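Local coordinates for Afp3 (Serratia entomophila, PDB 6RBN), which forms part of the sheath around the inner tube of the anti-feeding prophage, probably contracting to drive injection, at residues 32-37 with 109-114; 58-63 with 126-131; 395-400 with 404-409. All blocks are in the same frame, centred on the assembly; numbering follows the deposited sequence.

Contact 1. Residues 32-37 with 109-114; sequences FVARFT and PTASVA
The methyl groups of A34 and A111 meet between the strand 31-34 region and the first turn of the helix 111-120. A34 CB points to the other segment and lies 4.1 Å from A111 CB. The chain then bends at R35, the centre of an inverse gamma turn. This turn has a weak backbone bond, F36 N to A34 O. R35 touches the first helical turn with its backbone: its O lies 3.4 Å from A111 CB. The R35 side chain does not join this packing. Its guanidinium forms a salt bridge with D160 and a cation-pi contact with Y165.

F36 lays its ring against A111. Its CG is anti to the carbonyl carbon (chi1 -63°), which swings the ring end closer to the helix than CB itself. A111 CB sits over one face of the ring, 4.1 Å from its centroid and 27° off the ring normal, a CH-pi contact. The nearest ring carbon to that methyl is CE1, with F36 CE1 to A111 CB at 3.7 Å. The same CE1 also faces the carbonyl oxygen of A111. Elsewhere F36 packs on L128 and P130 of the strand 127-130.

A111 is therefore the small residue on which the contact turns. Its methyl is held by a second methyl, a carbonyl oxygen and an aromatic face. The contact is mainly van der Waals, with carbonyl oxygens beside carbon, and the one charged side chain is paired elsewhere. It implies that shape, rather than polar bonding between the two segments, fits the first helical turn to the loop after the strand.

Contact 2. Residues 58-63 with 126-131; sequences ILFDSN and CYLYPL
F60 reaches across to L128 and P130 with the outer part of its ring. It is the first residue after helix 53-59 to leave helical backbone angles. Its CB points at the strand 127-130. With CG anti to the carbonyl carbon (chi1 -68°), the ring extends from the end of the helix to the sheet. At CE2 the ring meets a leucine methyl, with F60 CE2 to L128 CD1 at 3.8 Å. The methyl approaches obliquely, and the two side chains run antiparallel past one another. At CE1 it meets the proline: P130 CG lies at the ring edge, near its plane, 4.2 Å from F60 CE1. These three residues are buried, and the contact is wholly apolar.

The rest of the 58-63 segment is looser. I58 and N63 are exposed, and I58 packs on T320 of the Afp2 chain. Within it N63 N makes a weak bond to D61 OD1, 3.4 Å.

L128 and P130 point to F60, while Y129 between them points away. This every-second-residue pattern is that of a beta strand, here the middle one of a three-stranded mixed sheet. F60, just after helix 53-59, covers part of the L128 and P130 face; L115 of helix 111-120 and F36 also pack there.

Contact 3. Residues 395-400 with 404-409; sequences GALAGN and EAYFVR
The Y406 ring meets L397 CD1, which comes in obliquely, with Y406 CD1 to L397 CD1 at 4.0 Å. The two side chains cross at about a right angle. A second flat group, the R409 guanidinium, has F407 CE2 on one face, 3.7 Å above the plane and offset toward the rim. That pair lies within the strand and does not reach the loop.

The arrangement is a helix-to-strand connection in the sheath C-terminal domain. Helix 374-392 ends in a Schellman motif with G395, of positive phi, as its C-prime residue. The chain then passes through 395-400 and returns as strand 406-409, which pairs antiparallel with 425-432.

Y406 holds CG between its backbone N and carbonyl carbon (chi1 63°), the crowded position. Its ring packs back on D385, L388 and Y389 of the helix. L397 lies beside a ring that also rests on the helix, and it touches M432. Its CB lies 3.9 Å from A405 CB, so the L397 methylene and the A405 methyl face each other across the loop. A405 in turn packs on W392.

A398 is the centre of an inverse gamma turn, closed by a weak backbone bond from G399 N to L397 O. G399 has no side chain, and its CA comes within 4.4 Å of A405 CA, the nearest backbone approach of the segments. G399 CA is 4.2 Å from A405 CB.

The outer end is more open and polar. N400 packs on N100 of the Afp1 chain. E404 is extended beyond CG, and its carboxylate turns to the N400 backbone, where E404 OE1 and N400 N stay 3.9 Å apart, too far for a hydrogen bond.

In the fold
From the N terminus, strand 31-34 opens contact 1, and the end of helix 53-59 then opens contact 2. Contact 1 closes at the start of helix 111-120. Contact 2 closes afterwards at strand 127-130, so the two long loops cross. Their span includes the unmodelled residues 68-105. Both contacts reach the same mixed sheet, because strands 31-34 and 127-130 are neighbours in it. They touch directly, with a probable hydrogen bond from D61 N to T37 O. Contact 3 comes much later and closes a short local loop in the C-terminal domain, across the chain's centre. Its centre is about 42 Å from those of contacts 1 and 2.

Contact 1. Residues 32-37 with 109-114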
loop_
_atom_site.group_PDB
_atom_site.type_symbol
_atom_site.label_atom_id
_atom_site.label_comp_id
_atom_site.label_asym_id
_atom_site.label_seq_id
_atom_site.Cartn_x
_atom_site.Cartn_y
_atom_site.Cartn_z
ATOM N N PHE D 32 -66.045 -28.311 5.214
ATOM C CA PHE D 32 -67.458 -28.282 4.869
ATOM C C PHE D 32 -68.133 -29.566 5.333
ATOM O O PHE D 32 -67.828 -30.653 4.833
ATOM C CB PHE D 32 -67.637 -28.087 3.370
ATOM C CG PHE D 32 -67.089 -26.795 2.866
ATOM C CD1 PHE D 32 -67.739 -25.607 3.130
ATOM C CD2 PHE D 32 -65.934 -26.767 2.115
ATOM C CE1 PHE D 32 -67.240 -24.415 2.672
ATOM C CE2 PHE D 32 -65.441 -25.578 1.647
ATOM C CZ PHE D 32 -66.092 -24.402 1.931
ATOM N N VAL D 33 -69.045 -29.438 6.288
ATOM C CA VAL D 33 -69.834 -30.557 6.788
ATOM C C VAL D 33 -71.181 -30.488 6.080
ATOM O O VAL D 33 -72.028 -29.652 6.404
ATOM C CB VAL D 33 -69.989 -30.509 8.309
ATOM C CG1 VAL D 33 -70.860 -31.651 8.787
ATOM C CG2 VAL D 33 -68.633 -30.558 8.978
ATOM N N ALA D 34 -71.381 -31.361 5.096
ATOM C CA ALA D 34 -72.619 -31.382 4.335
ATOM C C ALA D 34 -72.890 -32.813 3.886
ATOM O O ALA D 34 -72.189 -33.749 4.282
ATOM C CB ALA D 34 -72.548 -30.409 3.156
ATOM N N ARG D 35 -73.912 -32.980 3.050
ATOM C CA ARG D 35 -74.338 -34.305 2.599
ATOM C C ARG D 35 -73.606 -34.672 1.310
ATOM O O ARG D 35 -74.163 -34.685 0.212
ATOM C CB ARG D 35 -75.847 -34.340 2.404
ATOM C CG ARG D 35 -76.654 -34.198 3.674
ATOM C CD ARG D 35 -78.138 -34.313 3.374
ATOM N NE ARG D 35 -78.959 -34.257 4.580
ATOM C CZ ARG D 35 -79.477 -33.140 5.081
ATOM N NH1 ARG D 35 -79.264 -31.980 4.478
ATOM N NH2 ARG D 35 -80.212 -33.186 6.181
ATOM N N PHE D 36 -72.324 -34.980 1.463
ATOM C CA PHE D 36 -71.511 -35.415 0.338
ATOM C C PHE D 36 -71.640 -36.921 0.172
ATOM O O PHE D 36 -71.589 -37.672 1.149
ATOM C CB PHE D 36 -70.046 -35.033 0.542
ATOM C CG PHE D 36 -69.815 -33.557 0.616
ATOM C CD1 PHE D 36 -69.852 -32.781 -0.526
ATOM C CD2 PHE D 36 -69.550 -32.947 1.828
ATOM C CE1 PHE D 36 -69.644 -31.421 -0.460
ATOM C CE2 PHE D 36 -69.336 -31.590 1.900
ATOM C CZ PHE D 36 -69.383 -30.826 0.755
ATOM N N THR D 37 -71.813 -37.358 -1.069
ATOM C CA THR D 37 -72.003 -38.774 -1.353
ATOM C C THR D 37 -70.737 -39.342 -1.969
ATOM O O THR D 37 -70.385 -38.969 -3.098
ATOM C CB THR D 37 -73.189 -38.986 -2.293
ATOM O OG1 THR D 37 -72.926 -38.343 -3.543
ATOM C CG2 THR D 37 -74.452 -38.403 -1.688
ATOM N N PRO D 109 -80.090 -32.383 -4.318
ATOM C CA PRO D 109 -78.754 -32.397 -3.711
ATOM C C PRO D 109 -78.023 -31.090 -3.978
ATOM O O PRO D 109 -77.884 -30.663 -5.126
ATOM C CB PRO D 109 -78.064 -33.576 -4.402
ATOM C CG PRO D 109 -79.184 -34.400 -4.943
ATOM C CD PRO D 109 -80.231 -33.426 -5.341
ATOM N N THR D 110 -77.554 -30.457 -2.903
ATOM C CA THR D 110 -76.946 -29.135 -2.980
ATOM C C THR D 110 -75.522 -29.099 -2.440
ATOM O O THR D 110 -74.923 -28.019 -2.385
ATOM C CB THR D 110 -77.798 -28.114 -2.222
ATOM O OG1 THR D 110 -77.918 -28.517 -0.854
ATOM C CG2 THR D 110 -79.183 -27.984 -2.835
ATOM N N ALA D 111 -74.966 -30.238 -2.030
ATOM C CA ALA D 111 -73.618 -30.238 -1.480
ATOM C C ALA D 111 -72.558 -30.112 -2.564
ATOM O O ALA D 111 -71.513 -29.495 -2.332
ATOM C CB ALA D 111 -73.380 -31.506 -0.663
ATOM N N SER D 112 -72.802 -30.678 -3.743
ATOM C CA SER D 112 -71.868 -30.524 -4.847
ATOM C C SER D 112 -71.975 -29.162 -5.513
ATOM O O SER D 112 -71.000 -28.703 -6.113
ATOM C CB SER D 112 -72.094 -31.620 -5.886
ATOM O OG SER D 112 -71.226 -31.454 -6.988
ATOM N N VAL D 113 -73.137 -28.515 -5.427
ATOM C CA VAL D 113 -73.289 -27.170 -5.970
ATOM C C VAL D 113 -72.569 -26.163 -5.086
ATOM O O VAL D 113 -71.984 -25.192 -5.583
ATOM C CB VAL D 113 -74.790 -26.846 -6.125
ATOM C CG1 VAL D 113 -75.015 -25.443 -6.665
ATOM C CG2 VAL D 113 -75.459 -27.867 -7.026
ATOM N N ALA D 114 -72.558 -26.395 -3.771
ATOM C CA ALA D 114 -71.943 -25.451 -2.842
ATOM C C ALA D 114 -70.424 -25.447 -2.949
ATOM O O ALA D 114 -69.792 -24.433 -2.639
ATOM C CB ALA D 114 -72.374 -25.767 -1.411
#

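Contact 2. Residues 58-63 with 126-131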
loop_
_atom_site.group_PDB
_atom_site.type_symbol
_atom_site.label_atom_id
_atom_site.label_comp_id
_atom_site.label_asym_id
_atom_site.label_seq_id
_atom_site.Cartn_x
_atom_site.Cartn_y
_atom_site.Cartn_z
ATOM N N ILE D 58 -63.457 -37.090 -8.721
ATOM C CA ILE D 58 -62.946 -38.455 -8.722
ATOM C C ILE D 58 -63.329 -39.175 -7.438
ATOM O O ILE D 58 -63.736 -40.341 -7.463
ATOM C CB ILE D 58 -61.422 -38.433 -8.942
ATOM C CG1 ILE D 58 -61.103 -37.839 -10.310
ATOM C CG2 ILE D 58 -60.827 -39.826 -8.835
ATOM C CD1 ILE D 58 -59.650 -37.555 -10.512
ATOM N N LEU D 59 -63.233 -38.491 -6.299
ATOM C CA LEU D 59 -63.492 -39.137 -5.018
ATOM C C LEU D 59 -64.980 -39.180 -4.701
ATOM O O LEU D 59 -65.487 -40.190 -4.202
ATOM C CB LEU D 59 -62.728 -38.418 -3.910
ATOM C CG LEU D 59 -61.208 -38.500 -4.020
ATOM C CD1 LEU D 59 -60.555 -37.651 -2.952
ATOM C CD2 LEU D 59 -60.753 -39.935 -3.909
ATOM N N PHE D 60 -65.696 -38.098 -4.978
ATOM C CA PHE D 60 -67.105 -37.979 -4.638
ATOM C C PHE D 60 -67.963 -37.958 -5.894
ATOM O O PHE D 60 -67.511 -37.594 -6.982
ATOM C CB PHE D 60 -67.360 -36.712 -3.822
ATOM C CG PHE D 60 -66.758 -36.743 -2.452
ATOM C CD1 PHE D 60 -67.444 -37.311 -1.395
ATOM C CD2 PHE D 60 -65.497 -36.221 -2.224
ATOM C CE1 PHE D 60 -66.892 -37.344 -0.134
ATOM C CE2 PHE D 60 -64.938 -36.256 -0.966
ATOM C CZ PHE D 60 -65.638 -36.816 0.081
ATOM N N ASP D 61 -69.220 -38.357 -5.728
ATOM C CA ASP D 61 -70.185 -38.273 -6.814
ATOM C C ASP D 61 -70.596 -36.819 -6.986
ATOM O O ASP D 61 -71.126 -36.205 -6.055
ATOM C CB ASP D 61 -71.397 -39.149 -6.513
ATOM C CG ASP D 61 -72.271 -39.389 -7.733
ATOM O OD1 ASP D 61 -71.942 -38.890 -8.828
ATOM O OD2 ASP D 61 -73.297 -40.088 -7.593
ATOM N N SER D 62 -70.348 -36.264 -8.167
ATOM C CA SER D 62 -70.598 -34.851 -8.406
ATOM C C SER D 62 -71.876 -34.585 -9.184
ATOM O O SER D 62 -72.235 -33.418 -9.361
ATOM C CB SER D 62 -69.414 -34.223 -9.146
ATOM O OG SER D 62 -69.282 -34.766 -10.445
ATOM N N ASN D 63 -72.567 -35.620 -9.659
ATOM C CA ASN D 63 -73.833 -35.410 -10.371
ATOM C C ASN D 63 -75.008 -35.526 -9.405
ATOM O O ASN D 63 -75.669 -34.526 -9.113
ATOM C CB ASN D 63 -73.954 -36.404 -11.526
ATOM C CG ASN D 63 -72.855 -36.232 -12.551
ATOM O OD1 ASN D 63 -72.025 -37.119 -12.746
ATOM N ND2 ASN D 63 -72.835 -35.077 -13.205
ATOM N N CYS D 126 -59.459 -27.308 1.202
ATOM C CA CYS D 126 -60.875 -27.682 1.264
ATOM C C CYS D 126 -61.174 -29.071 1.831
ATOM O O CYS D 126 -61.524 -29.982 1.077
ATOM C CB CYS D 126 -61.487 -27.555 -0.134
ATOM S SG CYS D 126 -63.285 -27.685 -0.216
ATOM N N TYR D 127 -60.960 -29.279 3.124
ATOM C CA TYR D 127 -61.313 -30.539 3.764
ATOM C C TYR D 127 -62.826 -30.733 3.790
ATOM O O TYR D 127 -63.591 -29.776 3.928
ATOM C CB TYR D 127 -60.747 -30.600 5.183
ATOM C CG TYR D 127 -59.247 -30.737 5.211
ATOM C CD1 TYR D 127 -58.643 -31.982 5.109
ATOM C CD2 TYR D 127 -58.435 -29.623 5.298
ATOM C CE1 TYR D 127 -57.277 -32.110 5.118
ATOM C CE2 TYR D 127 -57.069 -29.740 5.302
ATOM C CZ TYR D 127 -56.492 -30.985 5.214
ATOM O OH TYR D 127 -55.125 -31.103 5.223
ATOM N N LEU D 128 -63.256 -31.983 3.625
ATOM C CA LEU D 128 -64.670 -32.336 3.620
ATOM C C LEU D 128 -64.943 -33.423 4.646
ATOM O O LEU D 128 -64.116 -34.311 4.853
ATOM C CB LEU D 128 -65.140 -32.836 2.255
ATOM C CG LEU D 128 -65.085 -31.916 1.043
ATOM C CD1 LEU D 128 -65.685 -32.639 -0.144
ATOM C CD2 LEU D 128 -65.793 -30.611 1.303
ATOM N N TYR D 129 -66.113 -33.354 5.271
ATOM C CA TYR D 129 -66.588 -34.402 6.175
ATOM C C TYR D 129 -67.999 -34.802 5.774
ATOM O O TYR D 129 -68.964 -34.097 6.120
ATOM C CB TYR D 129 -66.558 -33.931 7.625
ATOM C CG TYR D 129 -67.013 -34.981 8.608
ATOM C CD1 TYR D 129 -66.208 -36.071 8.903
ATOM C CD2 TYR D 129 -68.242 -34.879 9.246
ATOM C CE1 TYR D 129 -66.615 -37.032 9.800
ATOM C CE2 TYR D 129 -68.654 -35.837 10.146
ATOM C CZ TYR D 129 -67.836 -36.909 10.416
ATOM O OH TYR D 129 -68.240 -37.868 11.311
ATOM N N PRO D 130 -68.177 -35.909 5.047
ATOM C CA PRO D 130 -69.530 -36.332 4.664
ATOM C C PRO D 130 -70.341 -36.858 5.840
ATOM O O PRO D 130 -69.986 -37.859 6.469
ATOM C CB PRO D 130 -69.273 -37.421 3.619
ATOM C CG PRO D 130 -67.920 -37.932 3.930
ATOM C CD PRO D 130 -67.139 -36.769 4.455
ATOM N N LEU D 131 -71.438 -36.170 6.144
ATOM C CA LEU D 131 -72.295 -36.489 7.277
ATOM C C LEU D 131 -73.725 -36.518 6.763
ATOM O O LEU D 131 -74.285 -35.469 6.429
ATOM C CB LEU D 131 -72.091 -35.460 8.394
ATOM C CG LEU D 131 -72.635 -35.588 9.818
ATOM C CD1 LEU D 131 -74.032 -35.046 9.941
ATOM C CD2 LEU D 131 -72.588 -37.036 10.265
#

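Contact 3. Residues 395-400 with 404-409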
loop_
_atom_site.group_PDB
_atom_site.type_symbol
_atom_site.label_atom_id
_atom_site.label_comp_id
_atom_site.label_asym_id
_atom_site.label_seq_id
_atom_site.Cartn_x
_atom_site.Cartn_y
_atom_site.Cartn_z
ATOM N N GLY D 395 -47.801 -3.883 6.777
ATOM C CA GLY D 395 -49.014 -3.149 7.052
ATOM C C GLY D 395 -50.006 -3.807 7.983
ATOM O O GLY D 395 -51.113 -3.284 8.137
ATOM N N ALA D 396 -49.652 -4.928 8.609
ATOM C CA ALA D 396 -50.615 -5.646 9.436
ATOM C C ALA D 396 -50.851 -4.952 10.768
ATOM O O ALA D 396 -51.995 -4.852 11.223
ATOM C CB ALA D 396 -50.141 -7.077 9.678
ATOM N N LEU D 397 -49.793 -4.473 11.406
ATOM C CA LEU D 397 -49.892 -3.920 12.744
ATOM C C LEU D 397 -49.997 -2.405 12.691
ATOM O O LEU D 397 -49.420 -1.750 11.821
ATOM C CB LEU D 397 -48.687 -4.339 13.582
ATOM C CG LEU D 397 -48.578 -5.850 13.779
ATOM C CD1 LEU D 397 -47.309 -6.203 14.521
ATOM C CD2 LEU D 397 -49.790 -6.380 14.506
ATOM N N ALA D 398 -50.746 -1.849 13.642
ATOM C CA ALA D 398 -51.025 -0.416 13.680
ATOM C C ALA D 398 -49.962 0.265 14.530
ATOM O O ALA D 398 -50.130 0.495 15.724
ATOM C CB ALA D 398 -52.422 -0.151 14.220
ATOM N N GLY D 399 -48.849 0.597 13.887
ATOM C CA GLY D 399 -47.782 1.307 14.554
ATOM C C GLY D 399 -47.091 2.260 13.602
ATOM O O GLY D 399 -47.331 2.254 12.396
ATOM N N ASN D 400 -46.219 3.079 14.178
ATOM C CA ASN D 400 -45.436 4.032 13.417
ATOM C C ASN D 400 -43.957 3.973 13.762
ATOM O O ASN D 400 -43.166 4.684 13.133
ATOM C CB ASN D 400 -45.958 5.456 13.660
ATOM C CG ASN D 400 -45.754 6.374 12.473
ATOM O OD1 ASN D 400 -46.356 7.444 12.403
ATOM N ND2 ASN D 400 -44.922 5.960 11.526
ATOM N N GLU D 404 -44.241 0.766 18.957
ATOM C CA GLU D 404 -45.654 0.988 19.211
ATOM C C GLU D 404 -46.526 -0.103 18.618
ATOM O O GLU D 404 -47.732 -0.132 18.888
ATOM C CB GLU D 404 -46.079 2.342 18.645
ATOM C CG GLU D 404 -45.454 3.521 19.353
ATOM C CD GLU D 404 -45.848 4.843 18.737
ATOM O OE1 GLU D 404 -46.487 4.834 17.664
ATOM O OE2 GLU D 404 -45.527 5.894 19.331
ATOM N N ALA D 405 -45.948 -0.989 17.807
ATOM C CA ALA D 405 -46.732 -2.047 17.186
ATOM C C ALA D 405 -46.767 -3.302 18.046
ATOM O O ALA D 405 -47.826 -3.920 18.201
ATOM C CB ALA D 405 -46.171 -2.368 15.807
ATOM N N TYR D 406 -45.630 -3.700 18.610
ATOM C CA TYR D 406 -45.548 -4.990 19.282
ATOM C C TYR D 406 -44.476 -4.949 20.361
ATOM O O TYR D 406 -43.728 -3.977 20.487
ATOM C CB TYR D 406 -45.275 -6.116 18.274
ATOM C CG TYR D 406 -43.955 -6.007 17.541
ATOM C CD1 TYR D 406 -43.847 -5.268 16.372
ATOM C CD2 TYR D 406 -42.824 -6.670 18.003
ATOM C CE1 TYR D 406 -42.650 -5.168 15.702
ATOM C CE2 TYR D 406 -41.626 -6.575 17.340
ATOM C CZ TYR D 406 -41.543 -5.825 16.190
ATOM O OH TYR D 406 -40.346 -5.735 15.525
ATOM N N PHE D 407 -44.418 -6.028 21.141
ATOM C CA PHE D 407 -43.348 -6.275 22.096
ATOM C C PHE D 407 -43.288 -7.769 22.378
ATOM O O PHE D 407 -44.308 -8.459 22.342
ATOM C CB PHE D 407 -43.534 -5.492 23.408
ATOM C CG PHE D 407 -44.741 -5.898 24.217
ATOM C CD1 PHE D 407 -45.973 -5.328 23.969
ATOM C CD2 PHE D 407 -44.629 -6.806 25.260
ATOM C CE1 PHE D 407 -47.077 -5.685 24.713
ATOM C CE2 PHE D 407 -45.730 -7.170 26.000
ATOM C CZ PHE D 407 -46.951 -6.607 25.729
ATOM N N VAL D 408 -42.084 -8.266 22.651
ATOM C CA VAL D 408 -41.871 -9.641 23.093
ATOM C C VAL D 408 -41.052 -9.591 24.375
ATOM O O VAL D 408 -40.021 -8.914 24.425
ATOM C CB VAL D 408 -41.147 -10.494 22.029
ATOM C CG1 VAL D 408 -41.028 -11.931 22.497
ATOM C CG2 VAL D 408 -41.849 -10.431 20.691
ATOM N N ARG D 409 -41.510 -10.294 25.410
ATOM C CA ARG D 409 -40.851 -10.287 26.708
ATOM C C ARG D 409 -40.658 -11.709 27.209
ATOM O O ARG D 409 -41.597 -12.507 27.211
ATOM C CB ARG D 409 -41.660 -9.494 27.733
ATOM C CG ARG D 409 -41.748 -8.019 27.435
ATOM C CD ARG D 409 -42.654 -7.317 28.414
ATOM N NE ARG D 409 -42.827 -5.915 28.052
ATOM C CZ ARG D 409 -43.662 -5.085 28.664
ATOM N NH1 ARG D 409 -44.410 -5.515 29.669
ATOM N NH2 ARG D 409 -43.757 -3.825 28.266
#